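PDB 5JBL: prohead core protein protease from Enterobacteria phage T4, which cleaves scaffold and other prohead proteins as a serine protease once capsid assembly is complete, activating itself by autocatalytic cleavage. Local coordinates for residues Glu22-Ile36 / Trp154-Leu166. The protein carries 3 engineered substitutions. Numbering follows the deposited sequence.
Sequences EPQLLIETWGQPGEI and WIPGVASRGLGSL. Engineered in segment 154-166: A159 (natural residue Ser).
Residues 24-29 run antiparallel to strand 157-164, their axes 4.6 Å apart at closest approach, and paired backbone bonds join Q24 to G164, L26 to G162 and E28 to S160. At W30 and G31 two residues face V158 alone, an irregularity resembling a beta bulge: W30 N donates to V158 O, V158 N to G31 O, and water 2 joins G31 N to V158 O. On the face carrying L26, E28 and S160, the indole NE1 of W30 donates almost straight (170°) to S160 OG at 2.8 Å, with the hydroxyl oxygen in the ring plane. With chi1 60° the OG of S160 is turned to the indole N-H, and water 1 joins the same oxygen to L26 O. The CB of E28 sits over one face of the indole near its rim, while its bent chain carries the carboxylate away to R74, Y76, N70 and N72. Toward the N-terminus, L26 CD1 lies 3.7 Å from G164 CA, and its CD2 meets L166 CD1 at 4.0 Å, the two leucines lying alongside with their ends running in opposite senses. The other face holds I27 alongside the aliphatic start of R161, CG1 to CG at 4.2 Å. Here too is A159, an engineered replacement of the active-site serine, whose CB is 3.1 Å from E28 O. E28-T29 is the probable autolysis site; T29 pairs with A159, and the side chain of I27 comes within about 4 Å of that of A104, the other active-site position altered here, as expected if the N-terminus blocks the catalytic centre. Nearer the C-terminal end of 22-36, P33 CG and V158 CG1 meet tip to tip. Strand 181-189 pairs with 157-164, strand 53-65 packs against W30 and P33, and helix 142-151 against I36 and P156.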
loop_
_atom_site.group_PDB
_atom_site.type_symbol
_atom_site.label_atom_id
_atom_site.label_comp_id
_atom_site.label_asym_id
_atom_site.label_seq_id
_atom_site.Cartn_x
_atom_site.Cartn_y
_atom_site.Cartn_z
ATOM N N GLU C 22 -30.718 -20.042 11.177
ATOM C CA GLU C 22 -29.606 -19.784 12.080
ATOM C C GLU C 22 -28.983 -18.410 11.846
ATOM O O GLU C 22 -29.214 -17.781 10.807
ATOM C CB GLU C 22 -28.557 -20.878 11.897
ATOM C CG GLU C 22 -28.991 -22.231 12.424
ATOM C CD GLU C 22 -27.956 -23.307 12.170
ATOM O OE1 GLU C 22 -26.971 -23.026 11.451
ATOM O OE2 GLU C 22 -28.130 -24.435 12.684
ATOM N N PRO C 23 -28.193 -17.913 12.814
ATOM C CA PRO C 23 -27.644 -16.550 12.705
ATOM C C PRO C 23 -26.578 -16.427 11.625
ATOM O O PRO C 23 -25.664 -17.252 11.517
ATOM C CB PRO C 23 -27.049 -16.283 14.093
ATOM C CG PRO C 23 -26.853 -17.603 14.703
ATOM C CD PRO C 23 -27.874 -18.527 14.115
ATOM N N GLN C 24 -26.685 -15.354 10.847
ATOM C CA GLN C 24 -25.806 -15.118 9.713
ATOM C C GLN C 24 -25.401 -13.650 9.688
ATOM O O GLN C 24 -25.998 -12.806 10.359
ATOM C CB GLN C 24 -26.509 -15.524 8.407
ATOM C CG GLN C 24 -27.688 -14.627 8.046
ATOM C CD GLN C 24 -28.338 -14.998 6.715
ATOM O OE1 GLN C 24 -29.257 -15.816 6.677
ATOM N NE2 GLN C 24 -27.874 -14.388 5.627
ATOM N N LEU C 25 -24.362 -13.354 8.919
ATOM C CA LEU C 25 -23.983 -11.971 8.681
ATOM C C LEU C 25 -25.015 -11.331 7.768
ATOM O O LEU C 25 -25.299 -11.855 6.690
ATOM C CB LEU C 25 -22.594 -11.904 8.040
ATOM C CG LEU C 25 -22.026 -10.529 7.667
ATOM C CD1 LEU C 25 -21.709 -9.699 8.915
ATOM C CD2 LEU C 25 -20.799 -10.630 6.750
ATOM N N LEU C 26 -25.571 -10.202 8.199
ATOM C CA LEU C 26 -26.562 -9.437 7.443
ATOM C C LEU C 26 -25.938 -8.088 7.095
ATOM O O LEU C 26 -25.654 -7.282 7.992
ATOM C CB LEU C 26 -27.846 -9.266 8.258
ATOM C CG LEU C 26 -28.578 -10.539 8.653
ATOM C CD1 LEU C 26 -29.690 -10.251 9.687
ATOM C CD2 LEU C 26 -29.129 -11.240 7.406
ATOM N N ILE C 27 -25.706 -7.855 5.803
ATOM C CA ILE C 27 -25.171 -6.595 5.291
ATOM C C ILE C 27 -26.272 -5.890 4.516
ATOM O O ILE C 27 -26.878 -6.482 3.621
ATOM C CB ILE C 27 -23.949 -6.830 4.385
ATOM C CG1 ILE C 27 -22.845 -7.544 5.166
ATOM C CG2 ILE C 27 -23.443 -5.497 3.804
ATOM C CD1 ILE C 27 -21.546 -7.661 4.391
ATOM N N GLU C 28 -26.515 -4.621 4.834
ATOM C CA GLU C 28 -27.573 -3.872 4.172
ATOM C C GLU C 28 -26.996 -2.605 3.576
ATOM O O GLU C 28 -26.098 -2.002 4.157
ATOM C CB GLU C 28 -28.687 -3.498 5.143
ATOM C CG GLU C 28 -29.077 -4.591 6.122
ATOM C CD GLU C 28 -29.732 -5.798 5.464
ATOM O OE1 GLU C 28 -30.169 -5.704 4.295
ATOM O OE2 GLU C 28 -29.805 -6.856 6.125
ATOM N N THR C 29 -27.503 -2.208 2.414
ATOM C CA THR C 29 -27.245 -0.878 1.886
ATOM C C THR C 29 -28.471 -0.002 2.128
ATOM O O THR C 29 -29.612 -0.468 2.047
ATOM C CB THR C 29 -26.900 -0.934 0.397
ATOM O OG1 THR C 29 -27.967 -1.585 -0.310
ATOM C CG2 THR C 29 -25.618 -1.701 0.193
ATOM N N TRP C 30 -28.229 1.262 2.465
ATOM C CA TRP C 30 -29.306 2.162 2.859
ATOM C C TRP C 30 -29.331 3.467 2.067
ATOM O O TRP C 30 -30.042 4.395 2.462
ATOM C CB TRP C 30 -29.208 2.486 4.349
ATOM C CG TRP C 30 -29.306 1.309 5.258
ATOM C CD1 TRP C 30 -28.281 0.730 5.960
ATOM C CD2 TRP C 30 -30.492 0.582 5.606
ATOM N NE1 TRP C 30 -28.761 -0.321 6.718
ATOM C CE2 TRP C 30 -30.110 -0.434 6.513
ATOM C CE3 TRP C 30 -31.836 0.662 5.206
ATOM C CZ2 TRP C 30 -31.024 -1.339 7.051
ATOM C CZ3 TRP C 30 -32.739 -0.241 5.737
ATOM C CH2 TRP C 30 -32.325 -1.235 6.648
ATOM N N GLY C 31 -28.571 3.583 0.988
ATOM C CA GLY C 31 -28.637 4.769 0.154
ATOM C C GLY C 31 -27.607 5.809 0.527
ATOM O O GLY C 31 -26.646 5.559 1.256
ATOM N N GLN C 32 -27.810 7.016 -0.009
ATOM C CA GLN C 32 -26.843 8.095 0.169
ATOM C C GLN C 32 -27.351 9.045 1.233
ATOM O O GLN C 32 -28.453 9.604 1.076
ATOM C CB GLN C 32 -26.619 8.854 -1.133
ATOM C CG GLN C 32 -25.963 8.060 -2.250
ATOM C CD GLN C 32 -26.008 8.819 -3.565
ATOM O OE1 GLN C 32 -27.080 9.214 -4.005
ATOM N NE2 GLN C 32 -24.846 9.051 -4.182
ATOM N N PRO C 33 -26.626 9.234 2.327
ATOM C CA PRO C 33 -27.054 10.223 3.319
ATOM C C PRO C 33 -27.034 11.618 2.714
ATOM O O PRO C 33 -26.133 11.974 1.949
ATOM C CB PRO C 33 -26.024 10.074 4.444
ATOM C CG PRO C 33 -25.343 8.797 4.214
ATOM C CD PRO C 33 -25.502 8.403 2.782
ATOM N N GLY C 34 -28.028 12.413 3.085
ATOM C CA GLY C 34 -28.321 13.659 2.420
ATOM C C GLY C 34 -27.421 14.829 2.734
ATOM O O GLY C 34 -27.605 15.889 2.129
ATOM N N GLU C 35 -26.450 14.691 3.638
ATOM C CA GLU C 35 -25.619 15.827 4.032
ATOM C C GLU C 35 -24.157 15.423 4.094
ATOM O O GLU C 35 -23.800 14.438 4.746
ATOM C CB GLU C 35 -26.033 16.393 5.397
ATOM C CG GLU C 35 -27.493 16.783 5.503
ATOM C CD GLU C 35 -27.888 17.858 4.509
ATOM O OE1 GLU C 35 -27.007 18.647 4.101
ATOM O OE2 GLU C 35 -29.083 17.909 4.133
ATOM N N ILE C 36 -23.318 16.191 3.416
ATOM C CA ILE C 36 -21.873 16.094 3.549
ATOM C C ILE C 36 -21.379 17.476 3.941
ATOM O O ILE C 36 -21.668 18.455 3.243
ATOM C CB ILE C 36 -21.215 15.614 2.250
ATOM C CG1 ILE C 36 -21.692 14.197 1.922
ATOM C CG2 ILE C 36 -19.695 15.767 2.342
ATOM C CD1 ILE C 36 -21.267 13.715 0.563
ATOM N N TRP C 154 -17.690 12.767 -4.977
ATOM C CA TRP C 154 -18.433 11.544 -4.700
ATOM C C TRP C 154 -19.432 11.741 -3.564
ATOM O O TRP C 154 -19.109 12.312 -2.515
ATOM C CB TRP C 154 -17.470 10.414 -4.328
ATOM C CG TRP C 154 -18.127 9.052 -4.203
ATOM C CD1 TRP C 154 -19.127 8.557 -4.991
ATOM C CD2 TRP C 154 -17.824 8.018 -3.244
ATOM N NE1 TRP C 154 -19.460 7.283 -4.594
ATOM C CE2 TRP C 154 -18.675 6.923 -3.530
ATOM C CE3 TRP C 154 -16.917 7.911 -2.183
ATOM C CZ2 TRP C 154 -18.657 5.750 -2.787
ATOM C CZ3 TRP C 154 -16.884 6.736 -1.449
ATOM C CH2 TRP C 154 -17.755 5.670 -1.747
ATOM N N ILE C 155 -20.651 11.262 -3.772
ATOM C CA ILE C 155 -21.611 11.135 -2.680
ATOM C C ILE C 155 -21.721 9.652 -2.332
ATOM O O ILE C 155 -22.330 8.870 -3.084
ATOM C CB ILE C 155 -22.977 11.739 -3.027
ATOM C CG1 ILE C 155 -22.821 13.240 -3.281
ATOM C CG2 ILE C 155 -23.979 11.457 -1.894
ATOM C CD1 ILE C 155 -24.097 13.922 -3.717
ATOM N N PRO C 156 -21.170 9.224 -1.215
ATOM C CA PRO C 156 -21.169 7.798 -0.891
ATOM C C PRO C 156 -22.531 7.290 -0.457
ATOM O O PRO C 156 -23.357 8.029 0.086
ATOM C CB PRO C 156 -20.164 7.701 0.262
ATOM C CG PRO C 156 -20.152 9.077 0.869
ATOM C CD PRO C 156 -20.400 10.028 -0.251
ATOM N N GLY C 157 -22.736 5.987 -0.682
ATOM C CA GLY C 157 -23.784 5.262 0.005
ATOM C C GLY C 157 -23.264 4.756 1.334
ATOM O O GLY C 157 -22.057 4.808 1.624
ATOM N N VAL C 158 -24.181 4.282 2.175
ATOM C CA VAL C 158 -23.770 3.683 3.437
ATOM C C VAL C 158 -24.328 2.270 3.510
ATOM O O VAL C 158 -25.355 1.939 2.909
ATOM C CB VAL C 158 -24.179 4.504 4.682
ATOM C CG1 VAL C 158 -23.440 5.828 4.695
ATOM C CG2 VAL C 158 -25.718 4.698 4.749
ATOM N N ALA C 159 -23.617 1.426 4.245
ATOM C CA ALA C 159 -24.046 0.064 4.505
ATOM C C ALA C 159 -23.870 -0.219 5.981
ATOM O O ALA C 159 -22.942 0.301 6.613
ATOM C CB ALA C 159 -23.221 -0.966 3.695
ATOM N N SER C 160 -24.742 -1.069 6.520
ATOM C CA SER C 160 -24.600 -1.546 7.889
ATOM C C SER C 160 -24.270 -3.030 7.861
ATOM O O SER C 160 -24.529 -3.717 6.870
ATOM C CB SER C 160 -25.876 -1.291 8.717
ATOM O OG SER C 160 -27.011 -1.954 8.155
ATOM N N ARG C 161 -23.661 -3.505 8.949
ATOM C CA ARG C 161 -23.358 -4.914 9.164
ATOM C C ARG C 161 -23.959 -5.389 10.482
ATOM O O ARG C 161 -23.955 -4.665 11.481
ATOM C CB ARG C 161 -21.841 -5.169 9.175
ATOM C CG ARG C 161 -21.128 -4.884 7.867
ATOM C CD ARG C 161 -19.677 -5.324 7.950
ATOM N NE ARG C 161 -18.773 -4.192 8.053
ATOM C CZ ARG C 161 -17.527 -4.260 8.498
ATOM N NH1 ARG C 161 -17.025 -5.416 8.916
ATOM N NH2 ARG C 161 -16.786 -3.161 8.527
ATOM N N GLY C 162 -24.469 -6.615 10.499
ATOM C CA GLY C 162 -25.003 -7.121 11.745
ATOM C C GLY C 162 -25.118 -8.625 11.688
ATOM O O GLY C 162 -24.807 -9.253 10.673
ATOM N N LEU C 163 -25.591 -9.200 12.796
ATOM C CA LEU C 163 -25.758 -10.638 12.933
ATOM C C LEU C 163 -27.203 -10.937 13.296
ATOM O O LEU C 163 -27.732 -10.376 14.260
ATOM C CB LEU C 163 -24.824 -11.212 14.005
ATOM C CG LEU C 163 -23.327 -11.043 13.741
ATOM C CD1 LEU C 163 -22.525 -11.356 14.996
ATOM C CD2 LEU C 163 -22.884 -11.920 12.574
ATOM N N GLY C 164 -27.836 -11.816 12.535
ATOM C CA GLY C 164 -29.214 -12.158 12.837
ATOM C C GLY C 164 -29.707 -13.266 11.935
ATOM O O GLY C 164 -28.927 -13.922 11.243
ATOM N N SER C 165 -31.024 -13.465 11.951
ATOM C CA SER C 165 -31.668 -14.478 11.130
ATOM C C SER C 165 -32.922 -13.874 10.510
ATOM O O SER C 165 -33.392 -12.809 10.920
ATOM C CB SER C 165 -32.002 -15.733 11.943
ATOM O OG SER C 165 -32.790 -15.427 13.081
ATOM N N LEU C 166 -33.468 -14.574 9.515
ATOM C CA LEU C 166 -34.552 -14.061 8.693
ATOM C C LEU C 166 -35.701 -15.056 8.679
ATOM O O LEU C 166 -35.496 -16.267 8.778
ATOM C CB LEU C 166 -34.070 -13.806 7.255
ATOM C CG LEU C 166 -32.845 -12.898 7.124
ATOM C CD1 LEU C 166 -32.329 -12.880 5.684
ATOM C CD2 LEU C 166 -33.202 -11.492 7.580
HETATM O O HOH W 1 -27.342 -5.039 8.865
HETATM O O HOH W 2 -25.864 2.029 0.200
HETATM O O HOH W 3 -23.489 10.754 1.706
#